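Glycerophosphoryl diester phosphodiesterase (Agrobacterium tumefaciens str. C58, PDB 3KS6) belongs to the glycerophosphoryl diester phosphodiesterase family, a group of TIM-barrel proteins, and holds a magnesium ion among acidic side chains. Local coordinates at residues Ser7-Gly10 with Gly11-Glu14; Pro234-Ala237 with Ile238-Thr242. All blocks are in the same frame, centred on the assembly; numbering follows the deposited sequence.

Contact 1. Residues Ser7-Gly10 with Gly11-Glu14; sequences SHRG and GTLE. With ACT (acetate ion), chain H.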
ATOM      1  N   SER A   7       6.548   3.523   2.609  1.00 16.96           N
ATOM      2  CA  SER A   7       6.650   2.889   3.913  1.00 15.02           C
ATOM      3  C   SER A   7       5.449   1.970   4.143  1.00 16.49           C
ATOM      4  O   SER A   7       4.328   2.448   4.261  1.00 16.15           O
ATOM      5  CB  SER A   7       6.676   3.967   4.982  1.00 15.43           C
ATOM      6  OG  SER A   7       6.688   3.463   6.298  1.00 18.72           O
ATOM      7  N   HIS A   8       5.704   0.657   4.221  1.00 18.05           N
ATOM      8  CA  HIS A   8       4.651  -0.370   4.262  1.00 18.03           C
ATOM      9  C   HIS A   8       3.982  -0.373   5.612  1.00 16.46           C
ATOM     10  O   HIS A   8       4.600  -0.689   6.616  1.00 16.73           O
ATOM     11  CB  HIS A   8       5.249  -1.741   3.924  1.00 21.64           C
ATOM     12  CG  HIS A   8       4.235  -2.836   3.723  1.00 19.30           C
ATOM     13  ND1 HIS A   8       4.240  -4.013   4.457  1.00 20.70           N
ATOM     14  CD2 HIS A   8       3.207  -2.945   2.845  1.00 19.29           C
ATOM     15  CE1 HIS A   8       3.234  -4.773   4.058  1.00 22.62           C
ATOM     16  NE2 HIS A   8       2.612  -4.171   3.059  1.00 19.10           N
ATOM     17  N   ARG A   9       2.716   0.011   5.628  1.00 16.59           N
ATOM     18  CA  ARG A   9       1.930   0.066   6.850  1.00 15.55           C
ATOM     19  C   ARG A   9       2.544   1.017   7.900  1.00 19.30           C
ATOM     20  O   ARG A   9       2.358   0.845   9.098  1.00 16.77           O
ATOM     21  CB  ARG A   9       1.712  -1.338   7.443  1.00 16.19           C
ATOM     22  CG  ARG A   9       1.262  -2.369   6.423  1.00 22.06           C
ATOM     23  CD  ARG A   9       0.905  -3.700   7.055  1.00 19.32           C
ATOM     24  NE  ARG A   9       0.831  -4.739   6.024  1.00 18.44           N
ATOM     25  CZ  ARG A   9       0.876  -6.046   6.242  1.00 23.61           C
ATOM     26  NH1 ARG A   9       0.980  -6.543   7.468  1.00 24.83           N
ATOM     27  NH2 ARG A   9       0.830  -6.865   5.201  1.00 26.53           N
ATOM     28  N   GLY A  10       3.261   2.036   7.436  1.00 19.06           N
ATOM     29  CA  GLY A  10       3.939   2.951   8.319  1.00 21.21           C
ATOM     30  C   GLY A  10       5.306   2.472   8.778  1.00 19.82           C
ATOM     31  O   GLY A  10       5.920   3.148   9.569  1.00 20.99           O
ATOM     32  N   GLY A  11       5.741   1.284   8.309  1.00 21.57           N
ATOM     33  CA  GLY A  11       7.075   0.718   8.599  1.00 20.60           C
ATOM     34  C   GLY A  11       6.969  -0.394   9.638  1.00 18.45           C
ATOM     35  O   GLY A  11       7.525  -0.283  10.742  1.00 18.50           O
ATOM     36  N   THR A  12       6.299  -1.481   9.254  1.00 18.97           N
ATOM     37  CA  THR A  12       5.910  -2.561  10.169  1.00 19.76           C
ATOM     38  C   THR A  12       7.025  -3.058  11.085  1.00 17.99           C
ATOM     39  O   THR A  12       6.830  -3.214  12.273  1.00 21.23           O
ATOM     40  CB  THR A  12       5.368  -3.780   9.362  1.00 21.29           C
ATOM     41  OG1 THR A  12       4.412  -3.303   8.400  1.00 19.24           O
ATOM     42  CG2 THR A  12       4.693  -4.829  10.243  1.00 18.01           C
ATOM     43  N   LEU A  13       8.174  -3.328  10.508  1.00 17.54           N
ATOM     44  CA  LEU A  13       9.233  -3.984  11.238  1.00 20.81           C
ATOM     45  C   LEU A  13      10.041  -3.011  12.075  1.00 20.42           C
ATOM     46  O   LEU A  13      10.920  -3.452  12.790  1.00 21.20           O
ATOM     47  CB  LEU A  13      10.131  -4.755  10.291  1.00 19.77           C
ATOM     48  CG  LEU A  13       9.570  -6.063   9.730  1.00 21.85           C
ATOM     49  CD1 LEU A  13      10.595  -6.714   8.817  1.00 25.52           C
ATOM     50  CD2 LEU A  13       9.208  -7.012  10.867  1.00 25.82           C
ATOM     51  N   GLU A  14       9.763  -1.706  11.958  1.00 21.70           N
ATOM     52  CA  GLU A  14      10.392  -0.691  12.810  1.00 19.87           C
ATOM     53  C   GLU A  14       9.449  -0.256  13.952  1.00 20.53           C
ATOM     54  O   GLU A  14       9.884  -0.045  15.099  1.00 20.72           O
ATOM     55  CB  GLU A  14      10.789   0.547  11.987  1.00 18.81           C
ATOM     56  CG  GLU A  14      11.869   0.259  10.949  1.00 22.88           C
ATOM     57  CD  GLU A  14      12.305   1.451  10.115  1.00 20.54           C
ATOM     58  OE1 GLU A  14      12.156   2.606  10.549  1.00 24.66           O
ATOM     59  OE2 GLU A  14      12.851   1.203   9.013  1.00 24.75           O
TER
HETATM   60  C   ACT H 253       1.344  -7.173   1.627  1.00 28.99           C
HETATM   61  O   ACT H 253       2.540  -7.559   1.732  1.00 32.51           O
HETATM   62  OXT ACT H 253       0.885  -6.393   2.504  1.00 21.85           O
HETATM   63  CH3 ACT H 253       0.478  -7.629   0.493  1.00 32.36           C

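Contact 2. Residues Pro234-Ala237 with Ile238-Thr242; sequences PTLA and IALRT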
ATOM      1  N   PRO A 234      11.645   1.256   6.169  1.00 19.82           N
ATOM      2  CA  PRO A 234      11.824   2.507   5.450  1.00 17.95           C
ATOM      3  C   PRO A 234      13.129   3.230   5.791  1.00 19.28           C
ATOM      4  O   PRO A 234      13.757   3.819   4.913  1.00 20.12           O
ATOM      5  CB  PRO A 234      10.604   3.324   5.875  1.00 18.75           C
ATOM      6  CG  PRO A 234      10.143   2.705   7.206  1.00 20.70           C
ATOM      7  CD  PRO A 234      10.389   1.258   6.956  1.00 19.44           C
ATOM      8  N   THR A 235      13.549   3.147   7.045  1.00 19.89           N
ATOM      9  CA  THR A 235      14.767   3.823   7.486  1.00 19.77           C
ATOM     10  C   THR A 235      15.963   3.231   6.741  1.00 22.29           C
ATOM     11  O   THR A 235      16.766   3.957   6.182  1.00 17.69           O
ATOM     12  CB  THR A 235      14.901   3.751   9.016  1.00 20.71           C
ATOM     13  OG1 THR A 235      13.766   4.412   9.635  1.00 17.10           O
ATOM     14  CG2 THR A 235      16.213   4.410   9.460  1.00 21.79           C
ATOM     15  N   LEU A 236      16.027   1.901   6.668  1.00 22.99           N
ATOM     16  CA  LEU A 236      17.069   1.184   5.928  1.00 20.93           C
ATOM     17  C   LEU A 236      16.994   1.451   4.455  1.00 21.02           C
ATOM     18  O   LEU A 236      18.012   1.653   3.816  1.00 21.17           O
ATOM     19  CB  LEU A 236      16.972  -0.336   6.193  1.00 20.01           C
ATOM     20  CG  LEU A 236      17.926  -1.240   5.381  1.00 25.49           C
ATOM     21  CD1 LEU A 236      19.392  -0.922   5.740  1.00 25.27           C
ATOM     22  CD2 LEU A 236      17.611  -2.721   5.573  1.00 21.77           C
ATOM     23  N   ALA A 237      15.790   1.467   3.904  1.00 19.12           N
ATOM     24  CA  ALA A 237      15.608   1.705   2.490  1.00 17.20           C
ATOM     25  C   ALA A 237      16.134   3.089   2.102  1.00 18.44           C
ATOM     26  O   ALA A 237      16.763   3.236   1.063  1.00 17.09           O
ATOM     27  CB  ALA A 237      14.128   1.588   2.099  1.00 17.92           C
ATOM     28  N   ILE A 238      15.840   4.076   2.919  1.00 17.61           N
ATOM     29  CA  ILE A 238      16.331   5.448   2.659  1.00 19.13           C
ATOM     30  C   ILE A 238      17.844   5.457   2.634  1.00 19.11           C
ATOM     31  O   ILE A 238      18.453   6.042   1.729  1.00 20.54           O
ATOM     32  CB  ILE A 238      15.781   6.440   3.670  1.00 20.78           C
ATOM     33  CG1 ILE A 238      14.281   6.651   3.376  1.00 18.35           C
ATOM     34  CG2 ILE A 238      16.531   7.811   3.598  1.00 20.58           C
ATOM     35  CD1 ILE A 238      13.484   7.403   4.437  1.00 20.98           C
ATOM     36  N   ALA A 239      18.457   4.814   3.618  1.00 19.62           N
ATOM     37  CA  ALA A 239      19.938   4.718   3.726  1.00 19.24           C
ATOM     38  C   ALA A 239      20.561   4.032   2.525  1.00 22.33           C
ATOM     39  O   ALA A 239      21.540   4.522   1.939  1.00 22.18           O
ATOM     40  CB  ALA A 239      20.330   3.963   4.981  1.00 21.51           C
ATOM     41  N   LEU A 240      20.014   2.878   2.163  1.00 20.28           N
ATOM     42  CA  LEU A 240      20.513   2.148   1.000  1.00 19.91           C
ATOM     43  C   LEU A 240      20.342   2.935  -0.285  1.00 21.66           C
ATOM     44  O   LEU A 240      21.224   2.894  -1.161  1.00 21.30           O
ATOM     45  CB  LEU A 240      19.797   0.794   0.884  1.00 21.16           C
ATOM     46  CG  LEU A 240      20.223  -0.280   1.863  1.00 20.10           C
ATOM     47  CD1 LEU A 240      19.373  -1.528   1.737  1.00 20.02           C
ATOM     48  CD2 LEU A 240      21.707  -0.602   1.590  1.00 21.98           C
ATOM     49  N   ARG A 241      19.226   3.665  -0.421  1.00 20.12           N
ATOM     50  CA  ARG A 241      19.019   4.427  -1.651  1.00 21.76           C
ATOM     51  C   ARG A 241      20.036   5.585  -1.736  1.00 21.61           C
ATOM     52  O   ARG A 241      20.621   5.815  -2.784  1.00 25.24           O
ATOM     53  CB  ARG A 241      17.576   4.954  -1.747  1.00 21.36           C
ATOM     54  CG  ARG A 241      17.315   5.700  -3.016  1.00 20.24           C
ATOM     55  CD  ARG A 241      15.885   6.134  -3.184  1.00 20.61           C
ATOM     56  NE  ARG A 241      15.487   7.106  -2.171  1.00 19.12           N
ATOM     57  CZ  ARG A 241      14.279   7.660  -2.105  1.00 20.08           C
ATOM     58  NH1 ARG A 241      13.349   7.352  -2.988  1.00 19.51           N
ATOM     59  NH2 ARG A 241      13.987   8.506  -1.140  1.00 19.12           N
ATOM     60  N   THR A 242      20.256   6.279  -0.628  1.00 22.60           N
ATOM     61  CA  THR A 242      21.243   7.361  -0.591  1.00 24.69           C
ATOM     62  C   THR A 242      22.641   6.878  -1.039  1.00 24.84           C
ATOM     63  O   THR A 242      23.298   7.493  -1.882  1.00 27.56           O
ATOM     64  CB  THR A 242      21.272   8.016   0.783  1.00 26.18           C
ATOM     65  OG1 THR A 242      20.045   8.720   0.968  1.00 23.86           O
ATOM     66  CG2 THR A 242      22.461   8.976   0.910  1.00 24.71           C
TER

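Contact 1. Residues Ser7-Gly10 with Gly11-Glu14
The carbonyl oxygen of His8 is gripped by two backbone N-H groups just beyond the turn. Gly11 N stands 2.8 Å from His8 O and comes from above the carbonyl plane, 58° out of it, whereas Thr12 N approaches the same His8 O almost end-on at 3.2 Å. Thr12 OG1 lies close as well, beside its own backbone N (chi1 -48°), and hydrogen-bonds to Asp232, whose carboxylate is also hydrogen-bonded to His8 ND1. The shared carboxylate probably helps set the imidazole's rotation. Over one face of that ring sits Arg9 CG, 3.8 Å above its plane, and from there the arginine chain runs extended, carrying its guanidinium past the rim of the ring, still on that side. Both groups then grip one oxygen of an acetate ion, probably from the crystallisation liquor: His8 NE2 is 2.9 Å and Arg9 NH2 2.7 Å from OXT, which lies at the edge of each flat group. Asp17 forms a salt bridge with Arg9 NH1. Gly10 and Gly11 suit the bend because their backbone angles would jam a CB against the preceding carbonyl oxygen; Arg9, at smaller positive phi, keeps one. Ser7 to Gly10 form a type II turn, leading from strand 4-8 into helix 12-15, with Gly11 as N-cap. His8 and Arg9 reach over strand 33-40, touching the magnesium ligand Glu35.

Contact 2. Residues Pro234-Ala237 with Ile238-Thr242
Leu236 and Leu240, one helical turn apart, meet through their branched ends. Leu240 CB starts out 3.5 Å from Leu236 O, the same oxygen that accepts the Leu240 backbone N-H at 2.9 Å in a nearly straight bond (172°). With chi1 at -75°, CG swings back beside its own backbone N and rests against that carbonyl. At the tip, Leu240 CD1 reaches Leu236 CG at 3.9 Å. Leu236 CB points away, but with CG anti to the backbone N (chi1 175°) the branch returns, and its CD1 comes within 4.0 Å of Leu240 CG. Branched aliphatic chains suit this place, for both leucines also pack on Ile218 of helix 215-224. On another side of the helix Ile238 leans back likewise, its CG1 3.3 Å from Pro234 O and its side chain touching Met29 and Leu31. Small Ala237 lets the helix sit close on Phe229 and Thr231 of strand 228-231, while Arg241 carries its charge past Ile5 to Glu32 and the carbonyl of Thr3. Pro234 fits the first turn, where its lack of an N-H costs no helical bond. Successive i to i+4 bonds are those of a regular alpha-helix, here one on the outside of a TIM barrel.

Overall arrangement
From the N terminus, strand 4-8 ends in contact 1, which closes a tight local turn and sends the chain into helix 12-15. The alternating strands and helices of the barrel follow, until strand 228-231, paired in parallel with strand 4-8, leads into helix 234-249 and contact 2. Each contact is continuous in sequence, so the two stand in series and neither nest nor cross. In space they meet, with centres about 13 Å apart: Glu14 OE1 lies 2.6 Å from Thr235 OG1, a probable hydrogen bond, and Pro234 packs on Ser7 and Gly11. The first strand's exit is thereby tied to the last helix, where the barrel closes.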